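Local coordinates for antibiotic biosynthesis monooxygenase (Shewanella loihica, PDB 2RIL), which is probably a monooxygenase of the antibiotic biosynthesis monooxygenase family, at residues Arg30-Met33 and Ala34-Gly38. Numbering follows the deposited sequence. Where two conformers were deposited one is given.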
ATOM      1  N   ARG A  30      16.038  -0.487   4.962  0.50 10.85           N
ATOM      2  CA  ARG A  30      15.346   0.071   6.103  0.50 10.77           C
ATOM      3  C   ARG A  30      16.310   0.543   7.195  0.50 10.77           C
ATOM      4  O   ARG A  30      16.102   1.587   7.805  0.50 11.53           O
ATOM      5  CB  ARG A  30      14.357  -0.955   6.640  0.50 10.94           C
ATOM      6  CG  ARG A  30      13.608  -0.460   7.842  0.50 11.87           C
ATOM      7  CD  ARG A  30      14.206  -0.952   9.136  0.50 12.96           C
ATOM      8  NE  ARG A  30      13.483  -2.145   9.578  0.50 13.63           N
ATOM      9  CZ  ARG A  30      13.968  -3.383   9.638  0.50 14.09           C
ATOM     10  NH1 ARG A  30      15.225  -3.685   9.302  0.50 16.38           N
ATOM     11  NH2 ARG A  30      13.178  -4.347  10.068  0.50 13.57           N
ATOM     12  N   ASP A  31      17.348  -0.250   7.453  1.00 11.55           N
ATOM     13  CA  ASP A  31      18.334   0.149   8.434  1.00 12.10           C
ATOM     14  C   ASP A  31      19.029   1.469   8.054  1.00 12.17           C
ATOM     15  O   ASP A  31      19.288   2.284   8.931  1.00 14.39           O
ATOM     16  CB  ASP A  31      19.355  -0.964   8.679  1.00 13.07           C
ATOM     17  CG  ASP A  31      18.746  -2.201   9.319  1.00 14.86           C
ATOM     18  OD1 ASP A  31      17.607  -2.146   9.823  1.00 15.85           O
ATOM     19  OD2 ASP A  31      19.419  -3.261   9.318  1.00 19.31           O
ATOM     20  N   PHE A  32      19.279   1.698   6.778  1.00 12.14           N
ATOM     21  CA  PHE A  32      19.821   2.991   6.351  1.00 10.86           C
ATOM     22  C   PHE A  32      18.783   4.093   6.508  1.00 11.95           C
ATOM     23  O   PHE A  32      19.018   5.120   7.094  1.00 12.05           O
ATOM     24  CB  PHE A  32      20.263   2.942   4.882  1.00 12.73           C
ATOM     25  CG  PHE A  32      20.775   4.243   4.388  1.00 13.80           C
ATOM     26  CD1 PHE A  32      22.116   4.601   4.580  1.00 16.42           C
ATOM     27  CD2 PHE A  32      19.930   5.162   3.773  1.00 14.64           C
ATOM     28  CE1 PHE A  32      22.571   5.833   4.159  1.00 17.01           C
ATOM     29  CE2 PHE A  32      20.404   6.361   3.314  1.00 15.55           C
ATOM     30  CZ  PHE A  32      21.728   6.698   3.509  1.00 16.77           C
HETATM   31  N   MSE A  33      17.579   3.865   6.007  1.00 11.77           N
HETATM   32  CA  MSE A  33      16.559   4.924   6.021  1.00 11.42           C
HETATM   33  C   MSE A  33      16.135   5.310   7.431  1.00 12.17           C
HETATM   34  O   MSE A  33      15.844   6.483   7.716  1.00 12.23           O
HETATM   35  CB  MSE A  33      15.341   4.449   5.226  1.00 11.42           C
HETATM   36  CG  MSE A  33      15.569   4.376   3.718  1.00 11.71           C
HETATM   37 SE   MSE A  33      16.216   6.042   2.936  0.75 12.60          SE
HETATM   38  CE  MSE A  33      14.625   6.538   1.887  1.00 13.43           C
ATOM     39  N   ALA A  34      16.166   4.343   8.333  1.00 13.43           N
ATOM     40  CA  ALA A  34      15.700   4.561   9.682  1.00 14.61           C
ATOM     41  C   ALA A  34      16.593   5.508  10.453  1.00 15.72           C
ATOM     42  O   ALA A  34      16.168   6.060  11.485  1.00 17.61           O
ATOM     43  CB  ALA A  34      15.531   3.196  10.424  1.00 15.13           C
ATOM     44  N   GLN A  35      17.808   5.710   9.952  1.00 15.67           N
ATOM     45  CA  GLN A  35      18.764   6.669  10.498  1.00 16.27           C
ATOM     46  C   GLN A  35      18.672   8.080   9.972  1.00 15.58           C
ATOM     47  O   GLN A  35      19.413   8.984  10.421  1.00 16.46           O
ATOM     48  CB  GLN A  35      20.191   6.148  10.247  1.00 17.70           C
ATOM     49  CG  GLN A  35      20.423   4.850  10.990  1.00 22.52           C
ATOM     50  CD  GLN A  35      20.427   5.099  12.498  1.00 29.78           C
ATOM     51  OE1 GLN A  35      21.142   5.990  12.995  1.00 34.63           O
ATOM     52  NE2 GLN A  35      19.594   4.357  13.225  1.00 34.03           N
ATOM     53  N   GLN A  36      17.759   8.303   9.040  1.00 13.74           N
ATOM     54  CA  GLN A  36      17.687   9.568   8.327  1.00 12.16           C
ATOM     55  C   GLN A  36      16.719  10.493   9.004  1.00 12.19           C
ATOM     56  O   GLN A  36      15.691  10.053   9.556  1.00 12.09           O
ATOM     57  CB  GLN A  36      17.293   9.351   6.880  1.00 11.86           C
ATOM     58  CG  GLN A  36      18.218   8.396   6.140  1.00 12.04           C
ATOM     59  CD  GLN A  36      19.638   8.779   6.239  1.00 14.00           C
ATOM     60  OE1 GLN A  36      20.019   9.941   5.985  1.00 15.26           O
ATOM     61  NE2 GLN A  36      20.458   7.798   6.586  1.00 16.37           N
ATOM     62  N   PRO A  37      17.026  11.788   8.991  1.00 12.40           N
ATOM     63  CA  PRO A  37      16.088  12.731   9.556  1.00 11.93           C
ATOM     64  C   PRO A  37      14.679  12.618   8.945  1.00 11.36           C
ATOM     65  O   PRO A  37      14.526  12.491   7.750  1.00 11.60           O
ATOM     66  CB  PRO A  37      16.725  14.092   9.225  1.00 12.94           C
ATOM     67  CG  PRO A  37      18.151  13.820   9.177  1.00 14.85           C
ATOM     68  CD  PRO A  37      18.236  12.475   8.514  1.00 12.63           C
ATOM     69  N   GLY A  38      13.678  12.642   9.788  1.00 11.38           N
ATOM     70  CA  GLY A  38      12.302  12.659   9.323  1.00 11.58           C
ATOM     71  C   GLY A  38      11.673  11.274   9.198  1.00 10.72           C
ATOM     72  O   GLY A  38      10.477  11.172   8.968  1.00 10.67           O
TER
HETATM   73  O   HOH W   1      18.938   1.579  11.652  1.00 30.72           O
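Gln-36 folds back over the last turn of helix 19-33 and lays its amide on the ring of Phe-32. NE2 of Gln-36 sits 3.5 Å from CZ of Phe-32, over one face and displaced toward the rim, with amide and ring planes only 12° apart. The phenyl group reaches this place because its CG lies anti to the backbone N (chi1 178°), while the Gln-36 chain bends at chi2 to bring the amide back. NE2 of Gln-36 also donates a nearly straight hydrogen bond of 3.1 Å to Phe-32 O, which lies in the amide plane; this bond, with the ring face beneath NE2, probably restrains the rotation of the amide. Phe-32 O is gripped twice, since Gln-35 N reaches it at 3.2 Å from the opposite face of the carbonyl plane.

Among the backbone bonds, Ala-34 N to Arg-30 O (2.8 Å) continues the helical i to i+4 pattern, whereas Gln-36 N to Met-33 O (3.0 Å) closes a type I beta turn. A water donates a hydrogen bond to Asp-31 O and accepts one from Gln-35 NE2; CG of Gln-35 lies 3.5 Å from the same carbonyl oxygen, Asp-31 O.

Outside this stretch, Phe-32 packs on Met-75 and Ala-78 of helix 65-79, and Gln-36 touches Lys-74. This is a helix C-terminus finished by a type I turn, leading into strand 39-47 of the ferredoxin-like alpha+beta fold of dimeric alpha-beta barrel proteins.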